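Local atomic coordinates of galactokinase (Bifidobacterium longum subsp. infantis ATCC 15697 = JCM 1222 = DSM 20088, PDB entry 6TEQ), a protein that probably phosphorylates galactose with ATP, as a galactokinase of the GHMP kinase family, and binds 2-deoxy-2-fluoro-galactose in its sugar site. Residues A30-I44 and L56-P70. Residues are numbered along the deposited sequence; the frame is centred on the assembly and turned at random. Where two conformers were deposited one is given.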
loop_
_atom_site.group_PDB
_atom_site.type_symbol
_atom_site.label_atom_id
_atom_site.label_comp_id
_atom_site.label_asym_id
_atom_site.label_seq_id
_atom_site.Cartn_x
_atom_site.Cartn_y
_atom_site.Cartn_z
ATOM N N ALA A 30 10.483 28.625 -8.904
ATOM C CA ALA A 30 10.459 27.331 -9.635
ATOM C C ALA A 30 10.896 26.229 -8.676
ATOM O O ALA A 30 11.791 26.442 -7.875
ATOM C CB ALA A 30 11.404 27.378 -10.798
ATOM N N PRO A 31 10.327 25.004 -8.723
ATOM C CA PRO A 31 10.840 23.929 -7.883
ATOM C C PRO A 31 12.146 23.426 -8.495
ATOM O O PRO A 31 12.429 23.694 -9.696
ATOM C CB PRO A 31 9.799 22.831 -8.032
ATOM C CG PRO A 31 9.181 23.089 -9.385
ATOM C CD PRO A 31 9.248 24.586 -9.610
ATOM N N GLU A 32 12.938 22.741 -7.682
ATOM C CA GLU A 32 14.202 22.112 -8.168
ATOM C C GLU A 32 13.870 20.965 -9.118
ATOM O O GLU A 32 14.605 20.758 -10.071
ATOM C CB GLU A 32 15.044 21.625 -6.995
ATOM C CG GLU A 32 16.328 20.993 -7.497
ATOM C CD GLU A 32 17.425 20.810 -6.482
ATOM O OE1 GLU A 32 17.409 21.557 -5.446
ATOM O OE2 GLU A 32 18.268 19.887 -6.729
ATOM N N GLY A 33 12.758 20.248 -8.910
ATOM C CA GLY A 33 12.304 19.220 -9.843
ATOM C C GLY A 33 10.936 18.706 -9.381
ATOM O O GLY A 33 10.362 19.243 -8.402
ATOM N N VAL A 34 10.504 17.620 -9.974
ATOM C CA VAL A 34 9.279 16.897 -9.632
ATOM C C VAL A 34 9.647 15.428 -9.525
ATOM O O VAL A 34 10.355 14.926 -10.451
ATOM C CB VAL A 34 8.177 17.151 -10.656
ATOM C CG1 VAL A 34 6.933 16.379 -10.337
ATOM C CG2 VAL A 34 7.816 18.637 -10.797
ATOM N N TRP A 35 9.199 14.836 -8.407
ATOM C CA TRP A 35 9.313 13.402 -8.200
ATOM C C TRP A 35 7.912 12.810 -8.096
ATOM O O TRP A 35 6.968 13.566 -7.963
ATOM C CB TRP A 35 10.199 13.104 -7.018
ATOM C CG TRP A 35 11.605 13.624 -7.182
ATOM C CD1 TRP A 35 12.695 12.859 -7.434
ATOM C CD2 TRP A 35 12.100 14.975 -7.064
ATOM N NE1 TRP A 35 13.824 13.628 -7.423
ATOM C CE2 TRP A 35 13.505 14.916 -7.209
ATOM C CE3 TRP A 35 11.506 16.215 -6.801
ATOM C CZ2 TRP A 35 14.315 16.061 -7.239
ATOM C CZ3 TRP A 35 12.300 17.327 -6.695
ATOM C CH2 TRP A 35 13.692 17.256 -6.952
ATOM N N ALA A 36 7.805 11.495 -8.187
ATOM C CA ALA A 36 6.490 10.859 -8.019
ATOM C C ALA A 36 6.648 9.458 -7.507
ATOM O O ALA A 36 7.708 8.861 -7.681
ATOM C CB ALA A 36 5.686 10.901 -9.292
ATOM N N ALA A 37 5.649 9.048 -6.722
ATOM C CA ALA A 37 5.587 7.672 -6.221
ATOM C C ALA A 37 4.192 7.160 -6.462
ATOM O O ALA A 37 3.194 7.905 -6.291
ATOM C CB ALA A 37 5.994 7.637 -4.781
ATOM N N PRO A 38 4.072 5.871 -6.785
ATOM C CA PRO A 38 2.759 5.295 -7.044
ATOM C C PRO A 38 2.048 4.815 -5.786
ATOM O O PRO A 38 2.616 4.476 -4.752
ATOM C CB PRO A 38 3.072 4.141 -7.986
ATOM C CG PRO A 38 4.420 3.635 -7.440
ATOM C CD PRO A 38 5.159 4.935 -7.156
ATOM N N GLY A 39 0.729 4.725 -5.926
ATOM C CA GLY A 39 -0.066 3.892 -5.026
ATOM C C GLY A 39 0.125 2.433 -5.403
ATOM O O GLY A 39 0.927 2.136 -6.283
ATOM N N ARG A 40 -0.581 1.538 -4.710
ATOM C CA ARG A 40 -0.318 0.111 -4.879
ATOM C C ARG A 40 -1.591 -0.677 -4.696
ATOM O O ARG A 40 -2.488 -0.271 -3.901
ATOM C CB ARG A 40 0.761 -0.340 -3.889
ATOM C CG ARG A 40 0.379 -0.308 -2.425
ATOM C CD ARG A 40 -0.183 -1.605 -1.932
ATOM N NE ARG A 40 -0.710 -1.478 -0.572
ATOM C CZ ARG A 40 -1.926 -1.106 -0.238
ATOM N NH1 ARG A 40 -2.239 -1.004 1.053
ATOM N NH2 ARG A 40 -2.882 -0.952 -1.145
ATOM N N VAL A 41 -1.602 -1.873 -5.281
ATOM C CA VAL A 41 -2.556 -2.926 -4.854
ATOM C C VAL A 41 -1.774 -4.167 -4.428
ATOM O O VAL A 41 -0.930 -4.678 -5.165
ATOM C CB VAL A 41 -3.600 -3.249 -5.934
ATOM C CG1 VAL A 41 -4.735 -2.266 -5.950
ATOM C CG2 VAL A 41 -2.995 -3.234 -7.308
ATOM N N ASN A 42 -2.134 -4.670 -3.264
ATOM C CA ASN A 42 -1.563 -5.925 -2.768
ATOM C C ASN A 42 -2.344 -7.045 -3.439
ATOM O O ASN A 42 -3.530 -7.187 -3.206
ATOM C CB ASN A 42 -1.553 -5.996 -1.255
ATOM C CG ASN A 42 -0.597 -7.053 -0.777
ATOM O OD1 ASN A 42 0.297 -7.458 -1.515
ATOM N ND2 ASN A 42 -0.853 -7.501 0.438
ATOM N N LEU A 43 -1.676 -7.841 -4.245
ATOM C CA LEU A 43 -2.406 -8.917 -4.926
ATOM C C LEU A 43 -2.853 -9.928 -3.873
ATOM O O LEU A 43 -3.963 -10.462 -3.981
ATOM C CB LEU A 43 -1.564 -9.562 -6.011
ATOM C CG LEU A 43 -1.122 -8.681 -7.163
ATOM C CD1 LEU A 43 -0.183 -9.462 -8.028
ATOM C CD2 LEU A 43 -2.307 -8.150 -7.966
ATOM N N ILE A 44 -1.945 -10.293 -2.973
ATOM C CA ILE A 44 -2.226 -11.277 -1.907
ATOM C C ILE A 44 -1.091 -11.186 -0.909
ATOM O O ILE A 44 -0.054 -10.625 -1.213
ATOM C CB ILE A 44 -2.347 -12.679 -2.590
ATOM C CG1 ILE A 44 -3.012 -13.682 -1.680
ATOM C CG2 ILE A 44 -1.047 -13.206 -3.145
ATOM C CD1 ILE A 44 -3.473 -14.953 -2.380
ATOM N N LEU A 56 2.698 -9.597 -1.941
ATOM C CA LEU A 56 2.808 -9.548 -3.408
ATOM C C LEU A 56 2.097 -8.340 -3.979
ATOM O O LEU A 56 1.065 -8.499 -4.640
ATOM C CB LEU A 56 2.288 -10.870 -3.974
ATOM C CG LEU A 56 2.653 -11.121 -5.426
ATOM C CD1 LEU A 56 4.162 -11.342 -5.590
ATOM C CD2 LEU A 56 1.894 -12.316 -5.944
ATOM N N PRO A 57 2.656 -7.131 -3.747
ATOM C CA PRO A 57 2.049 -5.949 -4.353
ATOM C C PRO A 57 2.561 -5.642 -5.758
ATOM O O PRO A 57 3.580 -6.122 -6.194
ATOM C CB PRO A 57 2.494 -4.828 -3.403
ATOM C CG PRO A 57 3.869 -5.280 -2.894
ATOM C CD PRO A 57 3.688 -6.810 -2.708
ATOM N N ILE A 58 1.709 -4.879 -6.445
ATOM C CA ILE A 58 2.067 -4.155 -7.689
ATOM C C ILE A 58 1.911 -2.678 -7.417
ATOM O O ILE A 58 1.075 -2.274 -6.552
ATOM C CB ILE A 58 1.220 -4.604 -8.882
ATOM C CG1 ILE A 58 -0.266 -4.353 -8.670
ATOM C CG2 ILE A 58 1.517 -6.053 -9.198
ATOM C CD1 ILE A 58 -1.094 -4.444 -9.900
ATOM N N ALA A 59 2.665 -1.904 -8.165
ATOM C CA ALA A 59 2.512 -0.443 -8.136
ATOM C C ALA A 59 1.439 -0.094 -9.161
ATOM O O ALA A 59 1.481 -0.585 -10.333
ATOM C CB ALA A 59 3.806 0.222 -8.469
ATOM N N LEU A 60 0.501 0.759 -8.788
ATOM C CA LEU A 60 -0.476 1.288 -9.749
ATOM C C LEU A 60 0.164 2.318 -10.684
ATOM O O LEU A 60 1.175 2.942 -10.373
ATOM C CB LEU A 60 -1.644 1.893 -8.992
ATOM C CG LEU A 60 -2.582 0.919 -8.308
ATOM C CD1 LEU A 60 -3.494 1.725 -7.423
ATOM C CD2 LEU A 60 -3.394 0.155 -9.339
ATOM N N PRO A 61 -0.468 2.614 -11.836
ATOM C CA PRO A 61 0.003 3.726 -12.636
ATOM C C PRO A 61 -0.298 5.078 -11.972
ATOM O O PRO A 61 0.304 6.084 -12.309
ATOM C CB PRO A 61 -0.834 3.599 -13.881
ATOM C CG PRO A 61 -2.040 2.772 -13.545
ATOM C CD PRO A 61 -1.578 1.866 -12.445
ATOM N N HIS A 62 -1.230 5.071 -11.042
ATOM C CA HIS A 62 -1.705 6.262 -10.301
ATOM C C HIS A 62 -0.592 6.678 -9.346
ATOM O O HIS A 62 -0.143 5.849 -8.516
ATOM C CB HIS A 62 -2.954 5.958 -9.485
ATOM C CG HIS A 62 -4.087 5.545 -10.351
ATOM N ND1 HIS A 62 -4.086 4.305 -10.961
ATOM C CD2 HIS A 62 -5.208 6.195 -10.742
ATOM C CE1 HIS A 62 -5.170 4.216 -11.732
ATOM N NE2 HIS A 62 -5.893 5.349 -11.578
ATOM N N ARG A 63 -0.146 7.927 -9.418
ATOM C CA ARG A 63 0.986 8.452 -8.664
ATOM C C ARG A 63 0.607 9.740 -7.945
ATOM O O ARG A 63 -0.311 10.496 -8.425
ATOM C CB ARG A 63 2.175 8.640 -9.565
ATOM C CG ARG A 63 2.670 7.323 -10.193
ATOM C CD ARG A 63 3.465 7.497 -11.465
ATOM N NE ARG A 63 4.867 7.900 -11.307
ATOM C CZ ARG A 63 5.880 7.108 -10.975
ATOM N NH1 ARG A 63 5.682 5.831 -10.705
ATOM N NH2 ARG A 63 7.111 7.596 -10.958
ATOM N N THR A 64 1.389 10.003 -6.903
ATOM C CA THR A 64 1.453 11.320 -6.240
ATOM C C THR A 64 2.708 11.995 -6.805
ATOM O O THR A 64 3.816 11.412 -6.665
ATOM C CB THR A 64 1.520 11.178 -4.733
ATOM O OG1 THR A 64 0.255 10.636 -4.383
ATOM C CG2 THR A 64 1.787 12.452 -3.954
ATOM N N PHE A 65 2.557 13.221 -7.279
ATOM C CA PHE A 65 3.623 14.044 -7.843
ATOM C C PHE A 65 3.961 15.154 -6.878
ATOM O O PHE A 65 3.066 15.784 -6.289
ATOM C CB PHE A 65 3.212 14.678 -9.171
ATOM C CG PHE A 65 3.057 13.645 -10.251
ATOM C CD1 PHE A 65 1.896 12.922 -10.352
ATOM C CD2 PHE A 65 3.987 13.531 -11.271
ATOM C CE1 PHE A 65 1.779 11.951 -11.325
ATOM C CE2 PHE A 65 3.891 12.532 -12.221
ATOM C CZ PHE A 65 2.759 11.775 -12.264
ATOM N N ILE A 66 5.243 15.242 -6.570
ATOM C CA ILE A 66 5.745 16.254 -5.614
ATOM C C ILE A 66 6.669 17.173 -6.384
ATOM O O ILE A 66 7.715 16.720 -6.900
ATOM C CB ILE A 66 6.465 15.689 -4.404
ATOM C CG1 ILE A 66 6.796 16.749 -3.332
ATOM C CG2 ILE A 66 7.639 14.802 -4.780
ATOM C CD1 ILE A 66 7.588 16.203 -2.182
ATOM N N ALA A 67 6.316 18.444 -6.408
ATOM C CA ALA A 67 7.268 19.508 -6.854
ATOM C C ALA A 67 7.972 19.994 -5.576
ATOM O O ALA A 67 7.282 20.342 -4.607
ATOM C CB ALA A 67 6.522 20.594 -7.582
ATOM N N LEU A 68 9.292 19.936 -5.519
ATOM C CA LEU A 68 10.023 20.286 -4.289
ATOM C C LEU A 68 11.212 21.184 -4.553
ATOM O O LEU A 68 11.859 21.062 -5.623
ATOM C CB LEU A 68 10.442 18.974 -3.610
ATOM C CG LEU A 68 11.161 19.111 -2.246
ATOM C CD1 LEU A 68 10.798 17.971 -1.321
ATOM C CD2 LEU A 68 12.669 19.205 -2.432
ATOM N N LYS A 69 11.512 22.028 -3.577
ATOM C CA LYS A 69 12.772 22.817 -3.575
ATOM C C LYS A 69 13.286 22.807 -2.155
ATOM O O LYS A 69 12.529 23.060 -1.227
ATOM C CB LYS A 69 12.566 24.249 -4.077
ATOM C CG LYS A 69 13.842 25.035 -4.202
ATOM C CD LYS A 69 13.586 26.385 -4.810
ATOM C CE LYS A 69 14.878 27.141 -5.002
ATOM N NZ LYS A 69 14.564 28.527 -5.306
ATOM N N PRO A 70 14.583 22.532 -1.955
ATOM C CA PRO A 70 15.121 22.549 -0.590
ATOM C C PRO A 70 15.197 24.005 -0.132
ATOM O O PRO A 70 15.278 24.886 -0.951
ATOM C CB PRO A 70 16.509 21.943 -0.757
ATOM C CG PRO A 70 16.892 22.283 -2.196
ATOM C CD PRO A 70 15.585 22.228 -2.997
HETATM O O HOH W 1 13.859 27.849 -8.386
#
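The long antiparallel beta hairpin of the galactose-binding signature pairs 33-42 with 57-70, and its register slips at a beta bulge between P38 and R40, where the second strand turns a corner. G39 bridges that corner, its N giving a hydrogen bond to H62 O (3.0 Å) while its O accepts L60 N from above the carbonyl plane. Beyond it the pairing resumes, with I58 N to V41 O at 2.9 Å and nearly straight (171°). The long charged side chain of R40, on the face shared with A59, suits this place, since it reaches the bound sugar and its NE forms a salt bridge with D191 OD1. On the other side of the bulge, A36 is small enough to sit against one face of the F65 ring, its CB 3.9 Å from the centroid in a CH-pi contact. R63 runs alongside P38, and its guanidinium, lying with one face over A36 C, is salt-bridged to E415. W35 turns its ring edge to I66 O and L68 O, while its NE1 donates a hydrogen bond to D155 OD2. At the sugar end, N42 is held at both ends of its amide: ND2 donates to G45 O and to E46 OE1 of the sugar site, and CG anti to N (chi1 -162°) lets OD1 accept L56 N in the carbonyl plane at 3.2 Å.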